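Local coordinates for plasmin and fibronectin-binding protein A (Streptococcus pneumoniae, PDB 4MR0), which acts as a fibronectin-dependent adhesin and invasin on the bacterial surface, binding human fibronectin, plasmin, plasminogen and serum albumin, at residues V387-N392 against A434-N439; Y405-A410 against D442-A447; N414-K419 against A451-E456; K429-A434 against S462-T467; N497-G502 against Y523-K528. All blocks are in the same frame, centred on the assembly; numbering follows the deposited sequence.

Contact 1 of 5, residues V387-N392 against A434-N439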
# COMPACT_ATOMS: atom_id res chain seq x y z
N VAL A 387 -9.75 3.60 8.51
CA VAL A 387 -8.59 2.77 8.23
C VAL A 387 -7.99 2.28 9.53
O VAL A 387 -7.97 3.00 10.53
CB VAL A 387 -7.50 3.59 7.50
CG1 VAL A 387 -6.31 2.70 7.18
CG2 VAL A 387 -8.08 4.20 6.23
N LEU A 388 -7.50 1.04 9.51
CA LEU A 388 -6.86 0.47 10.69
C LEU A 388 -5.54 -0.14 10.27
O LEU A 388 -5.50 -1.11 9.50
CB LEU A 388 -7.76 -0.60 11.33
CG LEU A 388 -7.13 -1.33 12.53
CD1 LEU A 388 -6.77 -0.32 13.62
CD2 LEU A 388 -8.09 -2.39 13.07
N ILE A 389 -4.45 0.44 10.76
CA ILE A 389 -3.10 -0.02 10.49
C ILE A 389 -2.63 -0.51 11.85
O ILE A 389 -2.22 0.29 12.70
CB ILE A 389 -2.21 1.13 10.00
CG1 ILE A 389 -2.82 1.72 8.73
CG2 ILE A 389 -0.80 0.63 9.75
CD1 ILE A 389 -2.40 3.15 8.44
N LYS A 390 -2.69 -1.82 12.05
CA LYS A 390 -2.36 -2.40 13.35
C LYS A 390 -1.47 -3.63 13.40
O LYS A 390 -1.60 -4.55 12.57
CB LYS A 390 -3.68 -2.70 14.06
CG LYS A 390 -3.57 -3.39 15.40
CD LYS A 390 -4.89 -3.26 16.15
CE LYS A 390 -5.41 -4.61 16.62
NZ LYS A 390 -5.72 -5.50 15.47
N GLY A 391 -0.58 -3.64 14.39
CA GLY A 391 0.31 -4.77 14.59
C GLY A 391 1.29 -5.10 13.49
O GLY A 391 1.73 -6.25 13.37
N ASN A 392 1.65 -4.11 12.68
CA ASN A 392 2.58 -4.32 11.58
C ASN A 392 4.01 -4.04 12.03
O ASN A 392 4.24 -3.36 13.03
CB ASN A 392 2.24 -3.39 10.41
CG ASN A 392 0.85 -3.63 9.87
OD1 ASN A 392 0.62 -4.57 9.11
ND2 ASN A 392 -0.10 -2.78 10.26
N ALA A 434 -2.16 1.81 15.24
CA ALA A 434 -1.92 1.26 16.57
C ALA A 434 -1.08 0.01 16.66
O ALA A 434 -1.08 -0.83 15.76
CB ALA A 434 -3.25 1.01 17.24
N GLU A 435 -0.35 -0.10 17.77
CA GLU A 435 0.46 -1.28 18.05
C GLU A 435 1.39 -1.76 16.95
O GLU A 435 1.58 -2.96 16.77
CB GLU A 435 -0.48 -2.42 18.47
CG GLU A 435 -1.36 -2.09 19.67
CD GLU A 435 -2.71 -2.80 19.65
OE1 GLU A 435 -2.73 -4.05 19.58
OE2 GLU A 435 -3.75 -2.11 19.70
N ASN A 436 1.98 -0.83 16.21
CA ASN A 436 2.92 -1.18 15.14
C ASN A 436 4.33 -1.03 15.70
O ASN A 436 4.57 -0.23 16.60
CB ASN A 436 2.75 -0.25 13.94
CG ASN A 436 1.37 -0.34 13.32
OD1 ASN A 436 1.07 -1.29 12.60
ND2 ASN A 436 0.53 0.65 13.60
N ILE A 437 5.27 -1.79 15.15
CA ILE A 437 6.66 -1.70 15.59
C ILE A 437 7.49 -1.16 14.44
O ILE A 437 7.37 -1.63 13.30
CB ILE A 437 7.25 -3.08 15.99
CG1 ILE A 437 6.39 -3.73 17.07
CG2 ILE A 437 8.68 -2.90 16.50
CD1 ILE A 437 5.11 -4.35 16.54
N PHE A 438 8.31 -0.15 14.72
CA PHE A 438 9.18 0.43 13.70
C PHE A 438 10.64 0.29 14.13
O PHE A 438 10.99 0.64 15.26
CB PHE A 438 8.88 1.93 13.50
CG PHE A 438 7.45 2.24 13.13
CD1 PHE A 438 6.44 2.19 14.10
CD2 PHE A 438 7.12 2.60 11.83
CE1 PHE A 438 5.13 2.52 13.77
CE2 PHE A 438 5.80 2.93 11.50
CZ PHE A 438 4.80 2.88 12.47
N ASN A 439 11.47 -0.25 13.23
CA ASN A 439 12.90 -0.40 13.49
C ASN A 439 13.57 0.40 12.40
O ASN A 439 13.68 -0.05 11.26
CB ASN A 439 13.31 -1.87 13.42
CG ASN A 439 12.60 -2.72 14.47
OD1 ASN A 439 12.69 -2.43 15.66
ND2 ASN A 439 11.90 -3.75 14.02
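Lys390 and Ala434 form a parallel bridge, their CA atoms 4.9 Å apart, and both chains then bend together, so that Gly391 comes to lie beside Asn436. Ala434 N donates to Ile389 O at 3.0 Å, Gly391 N to Ala434 O, and beyond the bend Ile437 N reaches Asn392 O at 2.8 Å. The bend is made by Gly391 (phi 62°) and Glu435 (phi 50°), both in the left-handed region, a shape glycine adopts easily, having no CB.

Asn392 and Asn436 follow these residues and form two rungs of an asparagine ladder. Their side chains run side by side with amide planes nearly coplanar, 9° apart. Asn436 OD1 accepts from two donors: Asn392 N, 2.9 Å away, and Asn392 ND2, which lies in its carbonyl plane at 3.0 Å. Asn436 ND2 sends an almost straight bond to Ile389 O at 2.9 Å, coming from above that carbonyl's plane, so Ile389 O is gripped by two donors. Asparagine suits the buried bend because one short amide both accepts and donates along the stack, pinning its own rotation. Outside, Lys390 and Glu435 lie alongside each other; Lys390 CD is 3.9 Å from Glu435 OE2, but the charged ends do not touch.

The ladder continues toward strand 364-372, where Asn392 uses OD1 for Asn369 N and ND2 for Ile366 O; on the other side Ala434 and Ile437 pack on strand 462-473. Beneath, Ile389 and Phe438 face strand 410-415 across the interior of the beta-helix, and Phe438 stacks on Phe394.

Contact 2 of 5, residues Y405-A410 against D442-A447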
# COMPACT_ATOMS: atom_id res chain seq x y z
N TYR A 405 17.04 3.29 -2.54
CA TYR A 405 17.14 4.30 -1.49
C TYR A 405 16.68 5.63 -2.05
O TYR A 405 17.06 6.02 -3.16
CB TYR A 405 18.57 4.43 -0.97
CG TYR A 405 18.68 5.36 0.23
CD1 TYR A 405 18.22 4.96 1.49
CD2 TYR A 405 19.20 6.65 0.09
CE1 TYR A 405 18.26 5.83 2.58
CE2 TYR A 405 19.25 7.52 1.17
CZ TYR A 405 18.77 7.11 2.41
OH TYR A 405 18.79 7.99 3.47
N ARG A 406 15.86 6.33 -1.27
CA ARG A 406 15.33 7.62 -1.69
C ARG A 406 16.01 8.76 -0.93
O ARG A 406 15.84 8.92 0.28
CB ARG A 406 13.82 7.64 -1.43
CG ARG A 406 13.09 8.87 -1.94
CD ARG A 406 11.61 8.58 -2.05
NE ARG A 406 10.87 9.68 -2.66
CZ ARG A 406 10.56 10.82 -2.04
NH1 ARG A 406 10.92 11.02 -0.78
NH2 ARG A 406 9.87 11.75 -2.69
N GLU A 407 16.80 9.55 -1.66
CA GLU A 407 17.53 10.67 -1.07
C GLU A 407 16.60 11.68 -0.42
O GLU A 407 16.96 12.34 0.55
CB GLU A 407 18.36 11.39 -2.15
CG GLU A 407 19.55 10.61 -2.66
CD GLU A 407 20.45 10.13 -1.54
OE1 GLU A 407 20.69 10.92 -0.59
OE2 GLU A 407 20.93 8.98 -1.60
N SER A 408 15.39 11.80 -0.97
CA SER A 408 14.40 12.73 -0.46
C SER A 408 13.80 12.26 0.86
O SER A 408 13.05 13.00 1.51
CB SER A 408 13.29 12.92 -1.50
OG SER A 408 13.09 14.29 -1.79
N GLY A 409 14.12 11.04 1.26
CA GLY A 409 13.61 10.52 2.52
C GLY A 409 12.43 9.57 2.39
O GLY A 409 12.01 9.21 1.29
N ALA A 410 11.88 9.18 3.54
CA ALA A 410 10.75 8.27 3.57
C ALA A 410 9.91 8.46 4.83
O ALA A 410 10.36 9.05 5.80
CB ALA A 410 11.24 6.83 3.50
N ASP A 442 17.76 4.35 9.12
CA ASP A 442 17.98 5.42 8.15
C ASP A 442 17.62 6.77 8.77
O ASP A 442 16.49 6.98 9.19
CB ASP A 442 17.13 5.19 6.90
CG ASP A 442 17.20 6.34 5.92
OD1 ASP A 442 18.31 6.84 5.67
OD2 ASP A 442 16.14 6.74 5.39
N PRO A 443 18.59 7.70 8.83
CA PRO A 443 18.33 9.02 9.41
C PRO A 443 17.33 9.89 8.65
O PRO A 443 16.85 10.90 9.17
CB PRO A 443 19.72 9.65 9.48
CG PRO A 443 20.45 9.01 8.35
CD PRO A 443 20.00 7.56 8.44
N LYS A 444 17.00 9.50 7.42
CA LYS A 444 16.06 10.26 6.60
C LYS A 444 14.65 9.68 6.64
O LYS A 444 13.75 10.19 5.97
CB LYS A 444 16.53 10.31 5.15
CG LYS A 444 17.73 11.21 4.89
CD LYS A 444 18.14 11.14 3.42
CE LYS A 444 18.87 12.40 2.99
NZ LYS A 444 20.10 12.65 3.80
N THR A 445 14.45 8.62 7.42
CA THR A 445 13.14 7.98 7.50
C THR A 445 12.32 8.35 8.73
O THR A 445 12.78 8.25 9.87
CB THR A 445 13.26 6.43 7.42
OG1 THR A 445 13.67 6.06 6.10
CG2 THR A 445 11.92 5.77 7.72
N LYS A 446 11.10 8.79 8.47
CA LYS A 446 10.14 9.18 9.49
C LYS A 446 9.26 7.95 9.72
O LYS A 446 8.89 7.26 8.76
CB LYS A 446 9.30 10.34 8.96
CG LYS A 446 8.50 11.10 10.00
CD LYS A 446 7.62 12.14 9.32
CE LYS A 446 7.97 13.55 9.76
NZ LYS A 446 8.47 14.38 8.63
N ALA A 447 8.93 7.65 10.97
CA ALA A 447 8.10 6.48 11.26
C ALA A 447 6.65 6.71 10.86
O ALA A 447 6.10 5.99 10.03
CB ALA A 447 8.18 6.14 12.74
O HOH W 1 15.12 7.37 2.69
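Ala410 and Thr445 pair in parallel, CA atoms 4.6 Å apart, where two successive coils of the right-handed parallel beta-helix each come out of a type I turn (Arg406 to Gly409, Asp442 to Thr445) into the next strand. Ala410 N donates to Lys444 O at 3.2 Å, and Lys446 N to Ala410 O at 2.8 Å in a nearly straight bond. Gly409, with phi 101° and psi -174°, holds a backbone shape that a CB would obstruct, and Lys444 O packs close beside it.

The side-chain contact centres on Asp442, a buried carboxylate with several donors around it. Tyr405, its CG anti to the backbone N (chi1 -174°), brings its hydroxyl in from the opposite direction, the ring nearly perpendicular to the carboxylate. The Tyr405 OH donates to Asp442 OD1 at 2.5 Å, on the syn side. This short bond is consistent with a charged acceptor. The Lys444 stem crosses the tyrosine at its hydroxyl, CD 3.2 Å from Tyr405 OH, and CE continues to Glu407 O; its ammonium goes on to Glu479 in a salt bridge, as Glu407 does to Lys399. A long aliphatic stem with a charged tip suits this partly exposed edge.

Asp442 OD2 binds within its own turn and across the gap: Thr445 OG1 donates to its anti lone pair at 2.7 Å, and one water gives its hydrogens to Asp442 OD2 and Arg406 O, at 3.0 Å from each.

Contact 3 of 5, residues N414-K419 against A451-E456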
# COMPACT_ATOMS: atom_id res chain seq x y z
N ASN A 414 2.31 7.03 6.01
CA ASN A 414 2.12 8.40 5.55
C ASN A 414 0.71 8.64 5.02
O ASN A 414 0.43 8.38 3.86
CB ASN A 414 3.16 8.70 4.46
CG ASN A 414 3.15 10.16 4.02
OD1 ASN A 414 2.36 10.96 4.49
ND2 ASN A 414 4.06 10.50 3.11
N ALA A 415 -0.18 9.11 5.89
CA ALA A 415 -1.56 9.41 5.49
C ALA A 415 -1.53 10.90 5.16
O ALA A 415 -1.55 11.73 6.07
CB ALA A 415 -2.53 9.15 6.64
N TYR A 416 -1.49 11.21 3.87
CA TYR A 416 -1.41 12.60 3.44
C TYR A 416 -2.64 13.07 2.68
O TYR A 416 -3.60 12.33 2.50
CB TYR A 416 -0.16 12.79 2.57
CG TYR A 416 -0.29 12.22 1.17
CD1 TYR A 416 -0.28 10.85 0.94
CD2 TYR A 416 -0.44 13.08 0.08
CE1 TYR A 416 -0.42 10.33 -0.35
CE2 TYR A 416 -0.58 12.58 -1.21
CZ TYR A 416 -0.57 11.21 -1.42
OH TYR A 416 -0.70 10.73 -2.71
N SER A 417 -2.60 14.33 2.23
CA SER A 417 -3.70 14.92 1.50
C SER A 417 -3.33 15.19 0.04
O SER A 417 -2.26 15.73 -0.24
CB SER A 417 -4.13 16.23 2.17
OG SER A 417 -4.57 15.99 3.51
N TYR A 418 -4.21 14.81 -0.87
CA TYR A 418 -4.00 15.01 -2.30
C TYR A 418 -3.81 16.49 -2.61
O TYR A 418 -4.57 17.33 -2.13
CB TYR A 418 -5.21 14.48 -3.08
CG TYR A 418 -5.00 14.45 -4.59
CD1 TYR A 418 -4.07 13.58 -5.16
CD2 TYR A 418 -5.72 15.30 -5.43
CE1 TYR A 418 -3.86 13.56 -6.54
CE2 TYR A 418 -5.52 15.28 -6.82
CZ TYR A 418 -4.58 14.41 -7.36
OH TYR A 418 -4.35 14.38 -8.72
N LYS A 419 -2.79 16.82 -3.40
CA LYS A 419 -2.51 18.21 -3.76
C LYS A 419 -3.64 18.79 -4.60
O LYS A 419 -3.77 18.48 -5.78
CB LYS A 419 -1.19 18.30 -4.52
CG LYS A 419 -0.80 19.72 -4.92
CD LYS A 419 0.66 19.79 -5.34
CE LYS A 419 1.09 21.23 -5.59
NZ LYS A 419 2.56 21.33 -5.79
N ALA A 451 -1.03 14.05 7.70
CA ALA A 451 -1.07 15.47 7.45
C ALA A 451 -1.96 16.00 6.35
O ALA A 451 -2.42 15.27 5.47
CB ALA A 451 0.35 15.96 7.20
N LYS A 452 -2.23 17.30 6.45
CA LYS A 452 -2.94 18.04 5.42
C LYS A 452 -1.75 18.92 5.08
O LYS A 452 -1.56 20.00 5.66
CB LYS A 452 -4.10 18.87 5.95
CG LYS A 452 -4.89 19.47 4.79
CD LYS A 452 -6.12 20.23 5.22
CE LYS A 452 -5.76 21.54 5.90
NZ LYS A 452 -6.98 22.38 6.04
N ASP A 453 -0.92 18.41 4.18
CA ASP A 453 0.33 19.02 3.74
C ASP A 453 0.35 20.52 3.49
O ASP A 453 1.41 21.14 3.61
CB ASP A 453 0.84 18.27 2.50
CG ASP A 453 0.66 16.77 2.62
OD1 ASP A 453 -0.50 16.30 2.56
OD2 ASP A 453 1.67 16.05 2.78
N SER A 454 -0.79 21.11 3.16
CA SER A 454 -0.83 22.55 2.91
C SER A 454 -2.05 23.23 3.53
O SER A 454 -3.16 22.70 3.52
CB SER A 454 -0.82 22.82 1.40
OG SER A 454 -1.03 24.20 1.13
N ALA A 455 -1.82 24.43 4.07
CA ALA A 455 -2.88 25.21 4.68
C ALA A 455 -3.87 25.62 3.59
O ALA A 455 -5.01 26.01 3.88
CB ALA A 455 -2.30 26.44 5.35
N GLU A 456 -3.44 25.53 2.34
CA GLU A 456 -4.28 25.90 1.21
C GLU A 456 -5.34 24.85 0.85
O GLU A 456 -6.30 25.17 0.16
CB GLU A 456 -3.42 26.19 -0.02
CG GLU A 456 -2.62 27.49 0.07
CD GLU A 456 -2.09 27.94 -1.29
OE1 GLU A 456 -1.19 27.26 -1.83
OE2 GLU A 456 -2.58 28.96 -1.81
O HOH W 2 -3.99 12.79 6.13
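Ser417 and Asp453 meet where two neighbouring coils of the beta-helix leave strands 410-415 and 445-451 and enter their loops, so the contact is a strand end carried on by side chains. The last regular backbone bond runs from Ala451 N to Ala415 O at 2.9 Å. Past it the chains drift out of strand geometry, and polar side chains take over. Ser417 N donates to Asp453 OD1, met nearly along its C-O axis at 2.9 Å. The Ser417 hydroxyl, beside its own backbone N (chi1 -61°), gives its hydrogen to a lone pair of Ala451 O, in the carbonyl plane, at 3.0 Å. Serine is short enough to reach this carbonyl with Lys452 CA only 3.2 Å from its OG. A water bridges Ala415 O and Ala451 O.

The Asp453 carboxylate passes obliquely by Tyr416, OD1 lying 3.5 Å from Tyr416 CB and near the plane of the ring at its edge. Its other oxygen is held in a salt bridge by Arg449, which also bonds Asn414 OD1; the arginine thus positions the carboxylate that receives Ser417. Here aspartate and serine continue the inter-coil bonding past the strand ends, at the junction of strand and loop in a parallel beta-helix.

Contact 4 of 5, residues K429-A434 against S462-T467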
# COMPACT_ATOMS: atom_id res chain seq x y z
N LYS A 429 -10.01 10.50 7.06
CA LYS A 429 -10.72 10.63 8.34
C LYS A 429 -10.84 9.24 8.97
O LYS A 429 -10.90 8.23 8.26
CB LYS A 429 -12.12 11.22 8.15
CG LYS A 429 -12.13 12.66 7.66
CD LYS A 429 -13.56 13.13 7.40
CE LYS A 429 -13.55 14.45 6.66
NZ LYS A 429 -12.85 14.30 5.35
N GLN A 430 -10.88 9.21 10.30
CA GLN A 430 -11.01 7.94 11.01
C GLN A 430 -9.86 7.01 10.67
O GLN A 430 -10.07 5.92 10.13
CB GLN A 430 -12.35 7.28 10.66
CG GLN A 430 -13.57 8.10 11.07
CD GLN A 430 -14.87 7.57 10.49
OE1 GLN A 430 -15.47 8.19 9.61
NE2 GLN A 430 -15.30 6.41 10.98
N VAL A 431 -8.65 7.44 10.99
CA VAL A 431 -7.48 6.63 10.75
C VAL A 431 -6.89 6.22 12.09
O VAL A 431 -6.63 7.07 12.94
CB VAL A 431 -6.40 7.39 9.94
CG1 VAL A 431 -5.16 6.52 9.79
CG2 VAL A 431 -6.94 7.80 8.58
N VAL A 432 -6.69 4.92 12.26
CA VAL A 432 -6.11 4.41 13.49
C VAL A 432 -4.81 3.71 13.16
O VAL A 432 -4.76 2.81 12.31
CB VAL A 432 -7.08 3.41 14.19
CG1 VAL A 432 -6.41 2.81 15.44
CG2 VAL A 432 -8.36 4.12 14.58
N ILE A 433 -3.74 4.16 13.81
CA ILE A 433 -2.40 3.61 13.63
C ILE A 433 -2.05 3.11 15.03
O ILE A 433 -1.67 3.90 15.90
CB ILE A 433 -1.43 4.71 13.18
CG1 ILE A 433 -1.90 5.29 11.85
CG2 ILE A 433 -0.03 4.15 13.03
CD1 ILE A 433 -1.20 6.57 11.44
N ALA A 434 -2.16 1.81 15.24
CA ALA A 434 -1.92 1.26 16.57
C ALA A 434 -1.08 0.01 16.66
O ALA A 434 -1.08 -0.83 15.76
CB ALA A 434 -3.25 1.01 17.24
N SER A 462 -9.42 14.47 10.00
CA SER A 462 -9.88 14.37 11.38
C SER A 462 -10.04 12.94 11.87
O SER A 462 -9.99 11.99 11.08
CB SER A 462 -11.21 15.10 11.52
OG SER A 462 -12.14 14.59 10.59
N ASP A 463 -10.23 12.80 13.18
CA ASP A 463 -10.39 11.50 13.82
C ASP A 463 -9.17 10.64 13.52
O ASP A 463 -9.26 9.61 12.86
CB ASP A 463 -11.67 10.83 13.31
CG ASP A 463 -12.92 11.61 13.69
OD1 ASP A 463 -13.23 11.68 14.90
OD2 ASP A 463 -13.58 12.17 12.79
N ILE A 464 -8.03 11.10 14.02
CA ILE A 464 -6.76 10.44 13.83
C ILE A 464 -6.30 9.90 15.18
O ILE A 464 -6.26 10.64 16.16
CB ILE A 464 -5.69 11.43 13.32
CG1 ILE A 464 -6.17 12.13 12.04
CG2 ILE A 464 -4.37 10.71 13.11
CD1 ILE A 464 -6.52 11.17 10.90
N THR A 465 -5.94 8.62 15.22
CA THR A 465 -5.49 7.99 16.46
C THR A 465 -4.16 7.27 16.26
O THR A 465 -4.05 6.40 15.40
CB THR A 465 -6.52 6.97 16.99
OG1 THR A 465 -7.74 7.64 17.32
CG2 THR A 465 -6.00 6.26 18.24
N VAL A 466 -3.17 7.64 17.07
CA VAL A 466 -1.85 7.01 17.01
C VAL A 466 -1.58 6.52 18.43
O VAL A 466 -1.21 7.30 19.32
CB VAL A 466 -0.76 8.02 16.60
CG1 VAL A 466 0.58 7.32 16.51
CG2 VAL A 466 -1.12 8.67 15.26
N THR A 467 -1.76 5.21 18.64
CA THR A 467 -1.60 4.64 19.97
C THR A 467 -0.78 3.37 20.08
O THR A 467 -0.77 2.54 19.18
CB THR A 467 -2.97 4.32 20.58
OG1 THR A 467 -3.68 3.43 19.70
CG2 THR A 467 -3.79 5.58 20.79
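Val431 and Ile464, with Ile433 and Val466, make the tightly packed face of two adjacent parallel strands, whose axes run 4.8 Å apart and only 3° from parallel. These four side chains are buried in the beta-helix interior. Val431 CB touches Ile464 CD1 at 3.9 Å, the two side chains lying alongside and pointing the same way, while Ile433 and Val466 meet strand 445-451 on the far wall. Branched aliphatic residues suit both strand backbone and apolar core. Between the strands the bonds are regular: Thr465 N to Val431 O and Ile433 N to Thr465 O, both 2.8 Å.

The other face is the solvent side, mostly polar and partly exposed, though single contacts there can be close. Val432 CG2 approaches Thr465 CB at only 4.2 Å; Thr467 puts OG1 3.5 Å from the Ala434 CB, and Lys429 lays its CG over Ser462 OG at 3.5 Å before its ammonium turns to Asp426. At the corner Gln430 (phi 59°) and Asp463 (phi 58°) both adopt left-handed angles, their side chains running in step, Gln430 N still bonding Ser462 O. Matched positions, apolar inside and mostly polar outside, mark the stacked rungs of a right-handed parallel beta-helix, the second strand lying in its fourth PbH1 repeat.

Contact 5 of 5, residues N497-G502 against Y523-K528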
# COMPACT_ATOMS: atom_id res chain seq x y z
N ASN A 497 2.50 5.76 23.19
CA ASN A 497 3.47 5.34 22.20
C ASN A 497 4.83 5.33 22.88
O ASN A 497 5.09 6.13 23.78
CB ASN A 497 3.47 6.32 21.01
CG ASN A 497 2.15 6.33 20.25
OD1 ASN A 497 1.83 5.39 19.52
ND2 ASN A 497 1.37 7.39 20.43
N SER A 498 5.70 4.40 22.47
CA SER A 498 7.05 4.30 23.02
C SER A 498 8.06 4.64 21.93
O SER A 498 8.09 4.00 20.88
CB SER A 498 7.33 2.89 23.55
OG SER A 498 6.56 2.60 24.71
N ILE A 499 8.89 5.65 22.18
CA ILE A 499 9.89 6.06 21.21
C ILE A 499 11.32 5.94 21.75
O ILE A 499 11.70 6.64 22.69
CB ILE A 499 9.65 7.52 20.77
CG1 ILE A 499 8.22 7.67 20.24
CG2 ILE A 499 10.66 7.92 19.69
CD1 ILE A 499 7.86 9.07 19.81
N PHE A 500 12.10 5.04 21.15
CA PHE A 500 13.48 4.82 21.56
C PHE A 500 14.48 5.37 20.55
O PHE A 500 14.72 4.75 19.51
CB PHE A 500 13.78 3.32 21.73
CG PHE A 500 12.95 2.63 22.77
CD1 PHE A 500 11.62 2.31 22.52
CD2 PHE A 500 13.51 2.26 24.00
CE1 PHE A 500 10.86 1.62 23.48
CE2 PHE A 500 12.76 1.59 24.96
CZ PHE A 500 11.43 1.26 24.70
N GLY A 501 15.06 6.53 20.83
CA GLY A 501 16.05 7.09 19.93
C GLY A 501 15.58 8.17 18.97
O GLY A 501 14.39 8.35 18.74
N GLY A 502 16.55 8.90 18.43
CA GLY A 502 16.23 9.97 17.49
C GLY A 502 16.44 11.35 18.07
O GLY A 502 17.15 11.52 19.07
N TYR A 523 12.81 7.58 25.19
CA TYR A 523 14.10 7.10 25.68
C TYR A 523 15.23 7.49 24.74
O TYR A 523 15.11 7.35 23.52
CB TYR A 523 14.09 5.58 25.81
CG TYR A 523 12.98 5.04 26.67
CD1 TYR A 523 13.10 4.99 28.05
CD2 TYR A 523 11.80 4.57 26.09
CE1 TYR A 523 12.08 4.48 28.84
CE2 TYR A 523 10.77 4.07 26.87
CZ TYR A 523 10.91 4.02 28.24
OH TYR A 523 9.89 3.53 29.02
N ASN A 524 16.32 7.98 25.31
CA ASN A 524 17.49 8.35 24.55
C ASN A 524 17.23 9.26 23.35
O ASN A 524 17.77 9.03 22.26
CB ASN A 524 18.21 7.07 24.09
CG ASN A 524 18.42 6.09 25.23
OD1 ASN A 524 19.09 6.39 26.22
ND2 ASN A 524 17.85 4.90 25.10
N LEU A 525 16.41 10.28 23.54
CA LEU A 525 16.11 11.24 22.48
C LEU A 525 17.02 12.45 22.67
O LEU A 525 17.29 12.85 23.80
CB LEU A 525 14.65 11.67 22.51
CG LEU A 525 13.64 10.87 21.67
CD1 LEU A 525 13.58 9.44 22.17
CD2 LEU A 525 12.27 11.52 21.76
N SER A 526 17.48 13.03 21.57
CA SER A 526 18.37 14.19 21.63
C SER A 526 17.65 15.53 21.49
O SER A 526 18.25 16.58 21.72
CB SER A 526 19.44 14.09 20.55
OG SER A 526 18.87 14.23 19.25
N GLY A 527 16.38 15.50 21.11
CA GLY A 527 15.63 16.74 20.94
C GLY A 527 14.37 16.80 21.79
O GLY A 527 14.23 16.03 22.74
N LYS A 528 13.46 17.71 21.46
CA LYS A 528 12.22 17.84 22.21
C LYS A 528 11.33 16.62 22.06
O LYS A 528 11.05 16.18 20.95
CB LYS A 528 11.43 19.08 21.75
CG LYS A 528 11.51 20.26 22.71
CD LYS A 528 10.36 21.24 22.48
CE LYS A 528 10.42 21.85 21.09
NZ LYS A 528 9.28 22.79 20.85
O HOH W 3 19.48 8.86 19.53
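Phe500 and Tyr523 are bridged in parallel at the end of two neighbouring strands, and their rings stack on the surface. Tyr523 N donates to Ile499 O at 2.9 Å, Gly501 N to Tyr523 O at 2.8 Å, and farther on Ser526 N to Gly502 O at 2.9 Å.

Tyr523 can be followed outward. Its CB sits 3.8 Å from Phe500 CD2. CG, anti to the carbonyl carbon (chi1 -55°), sets the ring over its neighbour, and Phe500 has almost the same first torsion, which is why the two side chains run in step. CD2 makes the closest approach, 3.3 Å from Phe500 CE2 and over the face of that ring, offset toward its rim. CE2 follows at 3.6 Å from Phe500 CZ. The result is an offset stack, centroids 4.5 Å apart and planes at 20°. At the tip, OH passes beyond the phenylalanine and hydrogen-bonds Gln521 OE1. Tyrosine suits this rim because its ring buries apolar area while its hydroxyl keeps a polar partner.

On the inner side Leu525 CD1 lies 3.4 Å from Ile499 O and also meets Ile499 CG2. Gly501 and Gly502 have positive phi angles, and any CB there would press on the preceding carbonyl; a water joins Gly502 N to Asn524 O.

Strand 490-500, in the fifth PbH1 repeat, pairs on one edge with strand 462-473 and on the other with strand 515-523, while Asp569, near the end of the modelled chain, bonds Asn524 N and packs on Tyr523.

The five contacts climb the beta-helix that forms this part of the longer cell-wall-anchored adhesin. Contacts 1 and 4 overlap: both use strand 431-440, share Ala434, and have centres 11 Å apart, with Ile389 N 2.8 Å from Val432 O. Contact 5 lies three coils on from contact 1, and Asn497 ND2 is 2.8 Å from Val466 O of contact 4. Contacts 2 and 3 lie at the two ends of another wall, their centres 18 Å apart; Phe438 CE2 of contact 1 reaches Ala447 O of contact 2 at 3.4 Å across the interior. The bound calcium ion lies about 7 Å from the Val432 side chain and about 9 Å from that of Ile389, and a manganese ion lies about 11 Å from the Tyr416 side chain.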